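RagA protein (Porphyromonas gingivalis, PDB 6SLN) probably imports peptides across the outer membrane as a TonB-dependent beta-barrel receptor with a plug domain inside its barrel. Local coordinates at residues Thr834-Ser839 and Phe916-Leu921; Val840-Thr845 and Val867-Ile872; Glu922-Leu927 and Thr965-Phe970. One frame throughout, in Å; residues are numbered along the deposited sequence.

Contact 1: Thr834-Ser839 and Phe916-Leu921; sequences TRIDKS and FDTHLL
Ile836 and Lys838 meet Thr918 and Leu921 in a small apolar contact, side chain to side chain, between strand 833-836, with the corner after it, of a small sheet apart from the barrel wall, and the loop leading into barrel strand 921-937. No hydrogen bond crosses it, and the backbones stay well apart, with CA atoms of Ile836 and Thr918 8.9 Å from each other. The closest touch is between Lys838 CD and Leu921 CD2, 3.7 Å, where the lysine stem and the leucine slide past each other in opposite directions. Leu921 reaches across because its CG lies anti to the backbone N (chi1 -173°), and the same CD2 also comes to 4.3 Å from Ile836 CG2. Beside this pair, the methyl ends Ile836 CD1 and Thr918 CG2 approach obliquely to 4.1 Å. A type II turn from Thr918 to Leu921, closed by Leu921 N to Thr918 O at 3.0 Å, brings both of its end residues to the contact. On the other segment an inverse gamma turn is centred on Asp837, between Ile836 and Lys838. Thr918 OG1 turns to Tyr798 N in a hydrogen bond, while Lys838 NZ lies beside Leu921 CD2 and has Trp870 as its cation-pi partner. Cohesion here is therefore van der Waals packing of methyl and methylene groups, with a charged lysine lending its hydrocarbon stem while its ammonium is probably steadied by an aromatic ring.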
ATOM      1  N   THR A 834      -3.051  50.551  -0.557  1.00 54.77           N
ATOM      2  CA  THR A 834      -4.241  51.117  -1.162  1.00 50.66           C
ATOM      3  C   THR A 834      -4.773  50.133  -2.194  1.00 56.73           C
ATOM      4  O   THR A 834      -4.037  49.286  -2.704  1.00 58.53           O
ATOM      5  CB  THR A 834      -3.928  52.459  -1.828  1.00 55.86           C
ATOM      6  OG1 THR A 834      -5.041  52.879  -2.620  1.00 64.80           O
ATOM      7  CG2 THR A 834      -2.736  52.308  -2.748  1.00 66.27           C
ATOM      8  N   ARG A 835      -6.065  50.223  -2.494  1.00 63.16           N
ATOM      9  CA  ARG A 835      -6.561  49.446  -3.617  1.00 60.67           C
ATOM     10  C   ARG A 835      -6.016  50.035  -4.908  1.00 61.56           C
ATOM     11  O   ARG A 835      -5.975  51.255  -5.090  1.00 56.37           O
ATOM     12  CB  ARG A 835      -8.089  49.403  -3.654  1.00 55.86           C
ATOM     13  CG  ARG A 835      -8.601  48.131  -4.348  1.00 46.77           C
ATOM     14  CD  ARG A 835      -9.931  48.274  -5.090  1.00 52.90           C
ATOM     15  NE  ARG A 835      -9.911  49.303  -6.127  1.00 63.17           N
ATOM     16  CZ  ARG A 835     -10.324  50.554  -5.930  1.00 69.97           C
ATOM     17  NH1 ARG A 835     -10.281  51.444  -6.919  1.00 73.16           N
ATOM     18  NH2 ARG A 835     -10.772  50.915  -4.731  1.00 67.98           N
ATOM     19  N   ILE A 836      -5.578  49.159  -5.800  1.00 60.85           N
ATOM     20  CA  ILE A 836      -4.968  49.547  -7.065  1.00 59.46           C
ATOM     21  C   ILE A 836      -5.955  49.269  -8.189  1.00 61.07           C
ATOM     22  O   ILE A 836      -6.602  48.218  -8.212  1.00 63.43           O
ATOM     23  CB  ILE A 836      -3.639  48.795  -7.273  1.00 57.88           C
ATOM     24  CG1 ILE A 836      -2.741  49.034  -6.058  1.00 53.59           C
ATOM     25  CG2 ILE A 836      -2.984  49.171  -8.582  1.00 63.73           C
ATOM     26  CD1 ILE A 836      -2.202  50.453  -5.970  1.00 45.73           C
ATOM     27  N   ASP A 837      -6.073  50.213  -9.123  1.00 61.95           N
ATOM     28  CA  ASP A 837      -6.985  50.028 -10.248  1.00 58.80           C
ATOM     29  C   ASP A 837      -6.377  49.095 -11.295  1.00 53.69           C
ATOM     30  O   ASP A 837      -6.283  49.445 -12.476  1.00 51.50           O
ATOM     31  CB  ASP A 837      -7.346  51.376 -10.872  1.00 61.00           C
ATOM     32  CG  ASP A 837      -8.657  51.332 -11.642  1.00 72.65           C
ATOM     33  OD1 ASP A 837      -9.520  50.473 -11.332  1.00 76.60           O
ATOM     34  OD2 ASP A 837      -8.818  52.167 -12.564  1.00 79.19           O
ATOM     35  N   LYS A 838      -5.958  47.909 -10.870  1.00 47.56           N
ATOM     36  CA  LYS A 838      -5.462  46.879 -11.768  1.00 47.17           C
ATOM     37  C   LYS A 838      -6.066  45.573 -11.294  1.00 48.68           C
ATOM     38  O   LYS A 838      -5.979  45.264 -10.101  1.00 52.78           O
ATOM     39  CB  LYS A 838      -3.933  46.816 -11.749  1.00 51.53           C
ATOM     40  CG  LYS A 838      -3.226  48.089 -12.219  1.00 52.24           C
ATOM     41  CD  LYS A 838      -1.735  48.056 -11.892  1.00 59.90           C
ATOM     42  CE  LYS A 838      -1.036  49.380 -12.189  1.00 58.24           C
ATOM     43  NZ  LYS A 838      -0.161  49.807 -11.039  1.00 55.16           N
ATOM     44  N   SER A 839      -6.709  44.827 -12.199  1.00 53.06           N
ATOM     45  CA  SER A 839      -7.512  43.668 -11.795  1.00 50.18           C
ATOM     46  C   SER A 839      -6.681  42.395 -11.784  1.00 42.52           C
ATOM     47  O   SER A 839      -5.857  42.177 -12.669  1.00 52.83           O
ATOM     48  CB  SER A 839      -8.731  43.463 -12.708  1.00 52.69           C
ATOM     49  OG  SER A 839      -9.443  44.660 -12.974  1.00 59.74           O
ATOM     50  N   PHE A 916       6.628  44.967  -0.918  1.00 46.78           N
ATOM     51  CA  PHE A 916       5.820  44.411  -1.999  1.00 47.79           C
ATOM     52  C   PHE A 916       4.844  45.464  -2.515  1.00 57.60           C
ATOM     53  O   PHE A 916       3.626  45.293  -2.479  1.00 63.70           O
ATOM     54  CB  PHE A 916       5.107  43.155  -1.525  1.00 50.93           C
ATOM     55  CG  PHE A 916       5.937  41.912  -1.681  1.00 45.25           C
ATOM     56  CD1 PHE A 916       6.192  41.401  -2.943  1.00 39.00           C
ATOM     57  CD2 PHE A 916       6.483  41.277  -0.581  1.00 38.90           C
ATOM     58  CE1 PHE A 916       6.958  40.273  -3.114  1.00 38.34           C
ATOM     59  CE2 PHE A 916       7.257  40.133  -0.741  1.00 43.33           C
ATOM     60  CZ  PHE A 916       7.497  39.632  -2.010  1.00 39.80           C
ATOM     61  N   ASP A 917       5.414  46.573  -2.998  1.00 42.63           N
ATOM     62  CA  ASP A 917       4.612  47.703  -3.444  1.00 43.94           C
ATOM     63  C   ASP A 917       4.438  47.683  -4.954  1.00 43.54           C
ATOM     64  O   ASP A 917       4.529  46.618  -5.562  1.00 52.18           O
ATOM     65  CB  ASP A 917       5.247  49.008  -2.992  1.00 51.68           C
ATOM     66  CG  ASP A 917       6.728  49.049  -3.259  1.00 54.22           C
ATOM     67  OD1 ASP A 917       7.128  48.760  -4.403  1.00 53.01           O
ATOM     68  OD2 ASP A 917       7.486  49.375  -2.320  1.00 49.67           O
ATOM     69  N   THR A 918       4.203  48.847  -5.568  1.00 44.49           N
ATOM     70  CA  THR A 918       3.874  48.882  -6.991  1.00 48.45           C
ATOM     71  C   THR A 918       5.078  48.610  -7.894  1.00 51.04           C
ATOM     72  O   THR A 918       4.891  48.141  -9.020  1.00 56.01           O
ATOM     73  CB  THR A 918       3.256  50.219  -7.348  1.00 48.48           C
ATOM     74  OG1 THR A 918       3.913  51.243  -6.595  1.00 56.90           O
ATOM     75  CG2 THR A 918       1.774  50.198  -7.046  1.00 45.64           C
ATOM     76  N   HIS A 919       6.302  48.935  -7.466  1.00 46.07           N
ATOM     77  CA  HIS A 919       7.452  48.255  -8.045  1.00 53.85           C
ATOM     78  C   HIS A 919       7.318  46.796  -7.646  1.00 68.98           C
ATOM     79  O   HIS A 919       6.859  46.498  -6.546  1.00 79.89           O
ATOM     80  CB  HIS A 919       8.779  48.835  -7.549  1.00 55.64           C
ATOM     81  CG  HIS A 919       9.435  48.019  -6.476  1.00 74.92           C
ATOM     82  ND1 HIS A 919       9.178  48.210  -5.136  1.00 80.98           N
ATOM     83  CD2 HIS A 919      10.314  46.989  -6.546  1.00 78.54           C
ATOM     84  CE1 HIS A 919       9.874  47.340  -4.425  1.00 81.55           C
ATOM     85  NE2 HIS A 919      10.570  46.584  -5.258  1.00 76.99           N
ATOM     86  N   LEU A 920       7.683  45.896  -8.551  1.00 66.69           N
ATOM     87  CA  LEU A 920       7.345  44.471  -8.476  1.00 60.44           C
ATOM     88  C   LEU A 920       5.968  44.184  -9.061  1.00 46.38           C
ATOM     89  O   LEU A 920       5.728  43.057  -9.498  1.00 50.42           O
ATOM     90  CB  LEU A 920       7.402  43.882  -7.055  1.00 53.19           C
ATOM     91  CG  LEU A 920       8.693  44.028  -6.251  1.00 54.59           C
ATOM     92  CD1 LEU A 920       8.694  43.091  -5.063  1.00 46.09           C
ATOM     93  CD2 LEU A 920       9.904  43.784  -7.128  1.00 60.13           C
ATOM     94  N   LEU A 921       5.045  45.144  -9.083  1.00 42.21           N
ATOM     95  CA  LEU A 921       3.768  44.889  -9.762  1.00 49.15           C
ATOM     96  C   LEU A 921       3.951  45.201 -11.241  1.00 53.18           C
ATOM     97  O   LEU A 921       3.932  46.360 -11.644  1.00 58.22           O
ATOM     98  CB  LEU A 921       2.627  45.706  -9.167  1.00 46.83           C
ATOM     99  CG  LEU A 921       1.240  45.352  -9.736  1.00 49.15           C
ATOM    100  CD1 LEU A 921       0.888  43.849  -9.546  1.00 41.22           C
ATOM    101  CD2 LEU A 921       0.131  46.280  -9.178  1.00 42.92           C
TER

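Contact 2: Val840-Thr845 and Val867-Ile872; sequences VTPPIT and VGKWMI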
ATOM      1  N   VAL A 840      -6.930  41.539 -10.790  1.00 40.37           N
ATOM      2  CA  VAL A 840      -6.130  40.333 -10.610  1.00 45.87           C
ATOM      3  C   VAL A 840      -6.480  39.263 -11.640  1.00 42.14           C
ATOM      4  O   VAL A 840      -5.602  38.504 -12.067  1.00 44.77           O
ATOM      5  CB  VAL A 840      -6.283  39.817  -9.173  1.00 48.60           C
ATOM      6  CG1 VAL A 840      -5.191  38.805  -8.841  1.00 46.74           C
ATOM      7  CG2 VAL A 840      -6.199  40.978  -8.228  1.00 49.97           C
ATOM      8  N   THR A 841      -7.728  39.189 -12.065  1.00 39.28           N
ATOM      9  CA  THR A 841      -8.099  38.347 -13.204  1.00 40.99           C
ATOM     10  C   THR A 841      -8.074  39.198 -14.467  1.00 50.67           C
ATOM     11  O   THR A 841      -8.703  40.260 -14.493  1.00 61.94           O
ATOM     12  CB  THR A 841      -9.494  37.748 -13.008  1.00 40.82           C
ATOM     13  OG1 THR A 841      -9.590  37.115 -11.725  1.00 41.73           O
ATOM     14  CG2 THR A 841      -9.838  36.743 -14.098  1.00 40.28           C
ATOM     15  N   PRO A 842      -7.336  38.813 -15.505  1.00 54.15           N
ATOM     16  CA  PRO A 842      -7.152  39.709 -16.666  1.00 55.65           C
ATOM     17  C   PRO A 842      -8.463  39.951 -17.389  1.00 54.66           C
ATOM     18  O   PRO A 842      -9.169  38.995 -17.736  1.00 64.80           O
ATOM     19  CB  PRO A 842      -6.157  38.944 -17.555  1.00 51.18           C
ATOM     20  CG  PRO A 842      -5.441  38.039 -16.622  1.00 48.91           C
ATOM     21  CD  PRO A 842      -6.452  37.638 -15.572  1.00 52.67           C
ATOM     22  N   PRO A 843      -8.813  41.218 -17.656  1.00 46.36           N
ATOM     23  CA  PRO A 843     -10.148  41.517 -18.206  1.00 49.40           C
ATOM     24  C   PRO A 843     -10.280  41.272 -19.693  1.00 54.71           C
ATOM     25  O   PRO A 843     -11.413  41.122 -20.170  1.00 55.32           O
ATOM     26  CB  PRO A 843     -10.339  43.023 -17.905  1.00 45.20           C
ATOM     27  CG  PRO A 843      -9.153  43.432 -17.079  1.00 45.83           C
ATOM     28  CD  PRO A 843      -8.057  42.446 -17.378  1.00 45.46           C
ATOM     29  N   ILE A 844      -9.177  41.233 -20.443  1.00 53.78           N
ATOM     30  CA  ILE A 844      -9.219  41.209 -21.901  1.00 52.34           C
ATOM     31  C   ILE A 844      -8.588  39.911 -22.415  1.00 48.45           C
ATOM     32  O   ILE A 844      -7.444  39.580 -22.078  1.00 48.49           O
ATOM     33  CB  ILE A 844      -8.555  42.473 -22.481  1.00 49.66           C
ATOM     34  CG1 ILE A 844      -9.383  43.690 -22.037  1.00 55.99           C
ATOM     35  CG2 ILE A 844      -8.450  42.389 -24.000  1.00 47.89           C
ATOM     36  CD1 ILE A 844      -8.807  45.075 -22.375  1.00 47.33           C
ATOM     37  N   THR A 845      -9.355  39.176 -23.225  1.00 47.36           N
ATOM     38  CA  THR A 845      -8.999  37.861 -23.736  1.00 43.32           C
ATOM     39  C   THR A 845      -9.321  37.831 -25.219  1.00 57.05           C
ATOM     40  O   THR A 845     -10.485  37.992 -25.600  1.00 63.89           O
ATOM     41  CB  THR A 845      -9.789  36.763 -23.022  1.00 42.45           C
ATOM     42  OG1 THR A 845      -9.597  36.866 -21.607  1.00 46.28           O
ATOM     43  CG2 THR A 845      -9.339  35.382 -23.500  1.00 41.83           C
ATOM     44  N   VAL A 867      -4.658  40.731 -22.165  1.00 59.89           N
ATOM     45  CA  VAL A 867      -4.403  42.147 -21.913  1.00 60.33           C
ATOM     46  C   VAL A 867      -5.038  42.542 -20.587  1.00 58.52           C
ATOM     47  O   VAL A 867      -6.154  42.120 -20.272  1.00 53.33           O
ATOM     48  CB  VAL A 867      -4.953  43.022 -23.057  1.00 56.84           C
ATOM     49  CG1 VAL A 867      -4.680  44.492 -22.784  1.00 50.12           C
ATOM     50  CG2 VAL A 867      -4.352  42.589 -24.387  1.00 55.36           C
ATOM     51  N   GLY A 868      -4.335  43.364 -19.816  1.00 58.10           N
ATOM     52  CA  GLY A 868      -4.811  43.704 -18.497  1.00 54.59           C
ATOM     53  C   GLY A 868      -4.308  42.810 -17.389  1.00 58.47           C
ATOM     54  O   GLY A 868      -4.732  42.988 -16.237  1.00 55.81           O
ATOM     55  N   LYS A 869      -3.404  41.873 -17.695  1.00 57.08           N
ATOM     56  CA  LYS A 869      -2.774  41.039 -16.680  1.00 51.09           C
ATOM     57  C   LYS A 869      -1.657  41.812 -15.984  1.00 50.10           C
ATOM     58  O   LYS A 869      -0.801  42.423 -16.635  1.00 62.37           O
ATOM     59  CB  LYS A 869      -2.240  39.747 -17.311  1.00 45.44           C
ATOM     60  CG  LYS A 869      -1.588  38.753 -16.349  1.00 43.86           C
ATOM     61  CD  LYS A 869      -1.905  37.311 -16.778  1.00 47.70           C
ATOM     62  CE  LYS A 869      -0.837  36.312 -16.369  1.00 45.68           C
ATOM     63  NZ  LYS A 869      -0.509  36.272 -14.907  1.00 45.41           N
ATOM     64  N   TRP A 870      -1.702  41.820 -14.659  1.00 46.10           N
ATOM     65  CA  TRP A 870      -0.613  42.260 -13.811  1.00 41.75           C
ATOM     66  C   TRP A 870      -0.195  41.085 -12.940  1.00 51.10           C
ATOM     67  O   TRP A 870      -0.906  40.078 -12.824  1.00 52.00           O
ATOM     68  CB  TRP A 870      -1.019  43.470 -12.956  1.00 46.24           C
ATOM     69  CG  TRP A 870      -1.663  44.545 -13.792  1.00 51.54           C
ATOM     70  CD1 TRP A 870      -2.974  44.604 -14.188  1.00 52.89           C
ATOM     71  CD2 TRP A 870      -1.014  45.686 -14.385  1.00 44.75           C
ATOM     72  NE1 TRP A 870      -3.178  45.724 -14.973  1.00 61.48           N
ATOM     73  CE2 TRP A 870      -1.994  46.400 -15.105  1.00 49.37           C
ATOM     74  CE3 TRP A 870       0.288  46.178 -14.360  1.00 49.80           C
ATOM     75  CZ2 TRP A 870      -1.706  47.572 -15.791  1.00 54.42           C
ATOM     76  CZ3 TRP A 870       0.576  47.356 -15.057  1.00 52.93           C
ATOM     77  CH2 TRP A 870      -0.413  48.028 -15.761  1.00 54.29           C
ATOM     78  N   MET A 871       0.984  41.209 -12.349  1.00 50.89           N
ATOM     79  CA  MET A 871       1.577  40.109 -11.611  1.00 46.18           C
ATOM     80  C   MET A 871       2.685  40.683 -10.754  1.00 50.95           C
ATOM     81  O   MET A 871       3.443  41.545 -11.205  1.00 50.68           O
ATOM     82  CB  MET A 871       2.130  39.036 -12.556  1.00 44.49           C
ATOM     83  CG  MET A 871       2.228  37.649 -11.923  1.00 42.91           C
ATOM     84  SD  MET A 871       2.310  36.295 -13.126  1.00 55.89           S
ATOM     85  CE  MET A 871       3.572  36.907 -14.262  1.00 59.85           C
ATOM     86  N   ILE A 872       2.749  40.241  -9.508  1.00 47.70           N
ATOM     87  CA  ILE A 872       3.864  40.621  -8.653  1.00 44.99           C
ATOM     88  C   ILE A 872       5.025  39.698  -8.990  1.00 47.64           C
ATOM     89  O   ILE A 872       4.889  38.473  -8.939  1.00 46.31           O
ATOM     90  CB  ILE A 872       3.484  40.531  -7.169  1.00 44.65           C
ATOM     91  CG1 ILE A 872       2.293  41.435  -6.894  1.00 39.87           C
ATOM     92  CG2 ILE A 872       4.673  40.868  -6.267  1.00 39.21           C
ATOM     93  CD1 ILE A 872       1.577  41.098  -5.645  1.00 39.23           C
TER
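Pro842 and Lys869 lie side by side and point the same way, the pyrrolidine ring running along the aliphatic stem of the lysine. Pro842 CG is the atom that does most of the touching, 3.6 Å from Lys869 CD and 3.7 Å from Lys869 CB. With CG opposite the backbone N (chi1 -178°), the lysine starts alongside the ring; further bends at chi2 and chi4 then carry its end away, and NZ is hydrogen-bonded to Gly975 O. Met132 of strand 129-132, in the plug domain, packs on both Pro842 and Lys869, so this pair faces the plug.

Ile844 and Val867 are set differently. Their side chains lie on one face of the sheet and run at a slant to each other, Ile844 CG2 coming to 3.7 Å from Val867 CB. Beneath them the backbones form an antiparallel hydrogen-bonded pair: Val867 N donates to Ile844 O at 3.0 Å, and Ile844 N to Val867 O at 3.2 Å, the latter being the more bent of the two (139°).

Between the two side-chain pairs, Pro843 CD sits against the Val867-Gly868 backbone, 3.5 Å from Val867 O and 3.6 Å from Gly868 O. Gly868 has a positive phi of 92°, a conformation that suits glycine, while Pro842 and Pro843 have no N-H with which to extend the pairing. The arrangement is that of the open end of an antiparallel hairpin, strands 844-853 and 857-873, in the wall of a TonB-dependent receptor barrel.

Contact 3: Glu922-Leu927 and Thr965-Phe970; sequences ENASFL and TKYKGF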
ATOM      1  N   GLU A 922       4.114  44.173 -12.063  1.00 48.92           N
ATOM      2  CA  GLU A 922       4.442  44.380 -13.464  1.00 51.71           C
ATOM      3  C   GLU A 922       3.255  44.087 -14.369  1.00 45.25           C
ATOM      4  O   GLU A 922       2.431  43.218 -14.081  1.00 41.88           O
ATOM      5  CB  GLU A 922       5.619  43.503 -13.888  1.00 53.16           C
ATOM      6  CG  GLU A 922       6.912  43.818 -13.178  1.00 56.63           C
ATOM      7  CD  GLU A 922       8.046  42.962 -13.692  1.00 57.96           C
ATOM      8  OE1 GLU A 922       8.082  42.743 -14.922  1.00 60.24           O
ATOM      9  OE2 GLU A 922       8.878  42.494 -12.878  1.00 51.23           O
ATOM     10  N   ASN A 923       3.201  44.816 -15.482  1.00 43.45           N
ATOM     11  CA  ASN A 923       2.288  44.521 -16.580  1.00 43.58           C
ATOM     12  C   ASN A 923       2.613  43.187 -17.242  1.00 49.28           C
ATOM     13  O   ASN A 923       3.456  43.121 -18.151  1.00 47.67           O
ATOM     14  CB  ASN A 923       2.350  45.639 -17.614  1.00 44.75           C
ATOM     15  CG  ASN A 923       1.234  45.557 -18.614  1.00 54.19           C
ATOM     16  OD1 ASN A 923       0.894  44.472 -19.103  1.00 56.06           O
ATOM     17  ND2 ASN A 923       0.635  46.700 -18.915  1.00 56.35           N
ATOM     18  N   ALA A 924       1.943  42.119 -16.806  1.00 46.98           N
ATOM     19  CA  ALA A 924       2.180  40.788 -17.345  1.00 43.63           C
ATOM     20  C   ALA A 924       1.267  40.459 -18.529  1.00 48.70           C
ATOM     21  O   ALA A 924       1.037  39.276 -18.818  1.00 53.52           O
ATOM     22  CB  ALA A 924       2.038  39.735 -16.242  1.00 41.22           C
ATOM     23  N   SER A 925       0.754  41.471 -19.226  1.00 48.31           N
ATOM     24  CA  SER A 925       0.001  41.221 -20.448  1.00 52.55           C
ATOM     25  C   SER A 925       0.931  40.711 -21.546  1.00 57.21           C
ATOM     26  O   SER A 925       2.148  40.936 -21.519  1.00 59.57           O
ATOM     27  CB  SER A 925      -0.713  42.490 -20.921  1.00 43.93           C
ATOM     28  OG  SER A 925      -1.177  43.242 -19.824  1.00 45.15           O
ATOM     29  N   PHE A 926       0.352  40.017 -22.525  1.00 42.98           N
ATOM     30  CA  PHE A 926       1.214  39.414 -23.532  1.00 52.24           C
ATOM     31  C   PHE A 926       0.420  38.996 -24.758  1.00 54.36           C
ATOM     32  O   PHE A 926      -0.762  38.668 -24.674  1.00 58.22           O
ATOM     33  CB  PHE A 926       1.971  38.201 -22.978  1.00 49.15           C
ATOM     34  CG  PHE A 926       1.082  37.046 -22.582  1.00 50.61           C
ATOM     35  CD1 PHE A 926       0.791  36.026 -23.483  1.00 51.11           C
ATOM     36  CD2 PHE A 926       0.554  36.965 -21.299  1.00 49.45           C
ATOM     37  CE1 PHE A 926      -0.018  34.948 -23.106  1.00 46.25           C
ATOM     38  CE2 PHE A 926      -0.240  35.886 -20.924  1.00 45.80           C
ATOM     39  CZ  PHE A 926      -0.520  34.879 -21.832  1.00 39.64           C
ATOM     40  N   LEU A 927       1.101  39.013 -25.894  1.00 61.19           N
ATOM     41  CA  LEU A 927       0.639  38.407 -27.130  1.00 56.64           C
ATOM     42  C   LEU A 927       1.564  37.240 -27.441  1.00 61.31           C
ATOM     43  O   LEU A 927       2.790  37.382 -27.381  1.00 58.39           O
ATOM     44  CB  LEU A 927       0.651  39.430 -28.257  1.00 45.64           C
ATOM     45  CG  LEU A 927       0.745  38.982 -29.709  1.00 46.26           C
ATOM     46  CD1 LEU A 927      -0.586  38.446 -30.163  1.00 46.61           C
ATOM     47  CD2 LEU A 927       1.182  40.154 -30.596  1.00 47.50           C
ATOM     48  N   THR A 965       5.703  41.113 -24.698  1.00 59.31           N
ATOM     49  CA  THR A 965       5.356  41.451 -23.324  1.00 55.12           C
ATOM     50  C   THR A 965       6.466  42.319 -22.755  1.00 59.66           C
ATOM     51  O   THR A 965       7.589  42.318 -23.263  1.00 66.00           O
ATOM     52  CB  THR A 965       5.182  40.195 -22.473  1.00 51.76           C
ATOM     53  OG1 THR A 965       4.941  40.555 -21.106  1.00 49.92           O
ATOM     54  CG2 THR A 965       6.444  39.345 -22.569  1.00 47.48           C
ATOM     55  N   LYS A 966       6.141  43.074 -21.704  1.00 60.29           N
ATOM     56  CA  LYS A 966       7.140  43.837 -20.965  1.00 58.50           C
ATOM     57  C   LYS A 966       7.383  43.243 -19.581  1.00 54.09           C
ATOM     58  O   LYS A 966       7.988  43.898 -18.725  1.00 56.69           O
ATOM     59  CB  LYS A 966       6.742  45.316 -20.868  1.00 62.38           C
ATOM     60  CG  LYS A 966       5.669  45.670 -19.820  1.00 77.17           C
ATOM     61  CD  LYS A 966       5.594  47.201 -19.540  1.00 85.89           C
ATOM     62  CE  LYS A 966       5.171  47.515 -18.078  1.00 85.52           C
ATOM     63  NZ  LYS A 966       4.496  48.846 -17.868  1.00 79.33           N
ATOM     64  N   TYR A 967       6.921  42.011 -19.350  1.00 43.32           N
ATOM     65  CA  TYR A 967       7.151  41.345 -18.075  1.00 43.92           C
ATOM     66  C   TYR A 967       8.624  40.984 -17.930  1.00 51.43           C
ATOM     67  O   TYR A 967       9.172  40.254 -18.755  1.00 57.91           O
ATOM     68  CB  TYR A 967       6.291  40.092 -17.958  1.00 41.18           C
ATOM     69  CG  TYR A 967       6.357  39.513 -16.574  1.00 40.34           C
ATOM     70  CD1 TYR A 967       5.909  40.245 -15.494  1.00 40.44           C
ATOM     71  CD2 TYR A 967       6.888  38.250 -16.332  1.00 50.87           C
ATOM     72  CE1 TYR A 967       5.963  39.742 -14.208  1.00 50.37           C
ATOM     73  CE2 TYR A 967       6.951  37.734 -15.032  1.00 56.73           C
ATOM     74  CZ  TYR A 967       6.487  38.494 -13.973  1.00 54.30           C
ATOM     75  OH  TYR A 967       6.528  38.024 -12.677  1.00 52.63           O
ATOM     76  N   LYS A 968       9.256  41.468 -16.869  1.00 54.32           N
ATOM     77  CA  LYS A 968      10.687  41.282 -16.654  1.00 46.86           C
ATOM     78  C   LYS A 968      11.030  39.940 -16.023  1.00 45.97           C
ATOM     79  O   LYS A 968      12.199  39.718 -15.677  1.00 51.55           O
ATOM     80  CB  LYS A 968      11.245  42.424 -15.787  1.00 48.48           C
ATOM     81  CG  LYS A 968      11.068  43.821 -16.396  1.00 43.64           C
ATOM     82  CD  LYS A 968      10.901  44.900 -15.328  1.00 52.58           C
ATOM     83  CE  LYS A 968       9.791  45.913 -15.711  1.00 61.01           C
ATOM     84  NZ  LYS A 968       8.426  45.309 -16.066  1.00 51.80           N
ATOM     85  N   GLY A 969      10.059  39.040 -15.865  1.00 44.41           N
ATOM     86  CA  GLY A 969      10.336  37.651 -15.564  1.00 43.58           C
ATOM     87  C   GLY A 969      10.299  36.767 -16.807  1.00 39.10           C
ATOM     88  O   GLY A 969      10.145  37.226 -17.941  1.00 41.83           O
ATOM     89  N   PHE A 970      10.418  35.464 -16.579  1.00 38.28           N
ATOM     90  CA  PHE A 970      10.595  34.558 -17.709  1.00 46.18           C
ATOM     91  C   PHE A 970       9.319  34.433 -18.533  1.00 49.51           C
ATOM     92  O   PHE A 970       9.349  34.507 -19.767  1.00 49.69           O
ATOM     93  CB  PHE A 970      11.043  33.186 -17.212  1.00 47.82           C
ATOM     94  CG  PHE A 970      12.479  33.140 -16.770  1.00 48.91           C
ATOM     95  CD1 PHE A 970      12.829  33.497 -15.475  1.00 39.19           C
ATOM     96  CD2 PHE A 970      13.480  32.719 -17.652  1.00 46.62           C
ATOM     97  CE1 PHE A 970      14.157  33.432 -15.064  1.00 39.73           C
ATOM     98  CE2 PHE A 970      14.795  32.655 -17.249  1.00 37.63           C
ATOM     99  CZ  PHE A 970      15.135  33.019 -15.953  1.00 40.10           C
TER
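Glu922 reaches from the buried part of this contact to Lys968 on its solvent side. Glu922 OE1 receives Lys968 N on its syn lone pair at 2.6 Å in an almost straight bond (170°), and Lys968 NZ meets the same oxygen from above the carboxylate plane at 2.8 Å, forming a salt bridge. Lys968 NZ also donates to Lys966 O, so the bent lysine chain folds back over its own loop. Within the buried part the Tyr967 ring packs on Glu922 and Ala924, its CD1 lying 3.6 Å from Glu922 CB and 4.0 Å from Ala924 CB. Farther along, Thr965 OG1 donates to Ser925 O at 2.8 Å and accepts from Tyr967 N in an ST turn. On the other segment Asn923 OD1 closes an Asx turn, accepting from Ser925 N and Ser925 OG.

The outer side is looser. Lys966 and Lys968 are both exposed, and the Lys966 stem rests on Asn923 CB with no hydrogen bond between the two residues.

One carboxylate joins three elements: OE1 of Glu922 on strand 921-937 holds the loop after strand 951-964, while OE2 forms a salt bridge with Arg876 of helix 874-879 and accepts from Asn873. Met871 of strand 857-873 packs on Tyr967.

In sequence, contact 2 falls between the two segments of contact 1, adjoining the first at Ser839 and Val840, and contact 3 follows the second at Leu921 and Glu922. Contact 2 is a surface contact, whereas contacts 1 and 3 are partly buried. Contacts 2 and 3 lie on neighbouring strands, 857-873 and 921-937, and meet where Met871 O faces Glu922 N at 2.8 Å, a probable hydrogen bond. Contact 1 meets contact 2 by packing, Lys838 CB lying 3.4 Å from Trp870 CD1. Strands 844-853 and 857-873 run together in contact 2, giving backbone pairing; contact 1, a loop against another sheet, has side-chain packing; contact 3, a loop on a strand, has a salt bridge with Asx and ST turns.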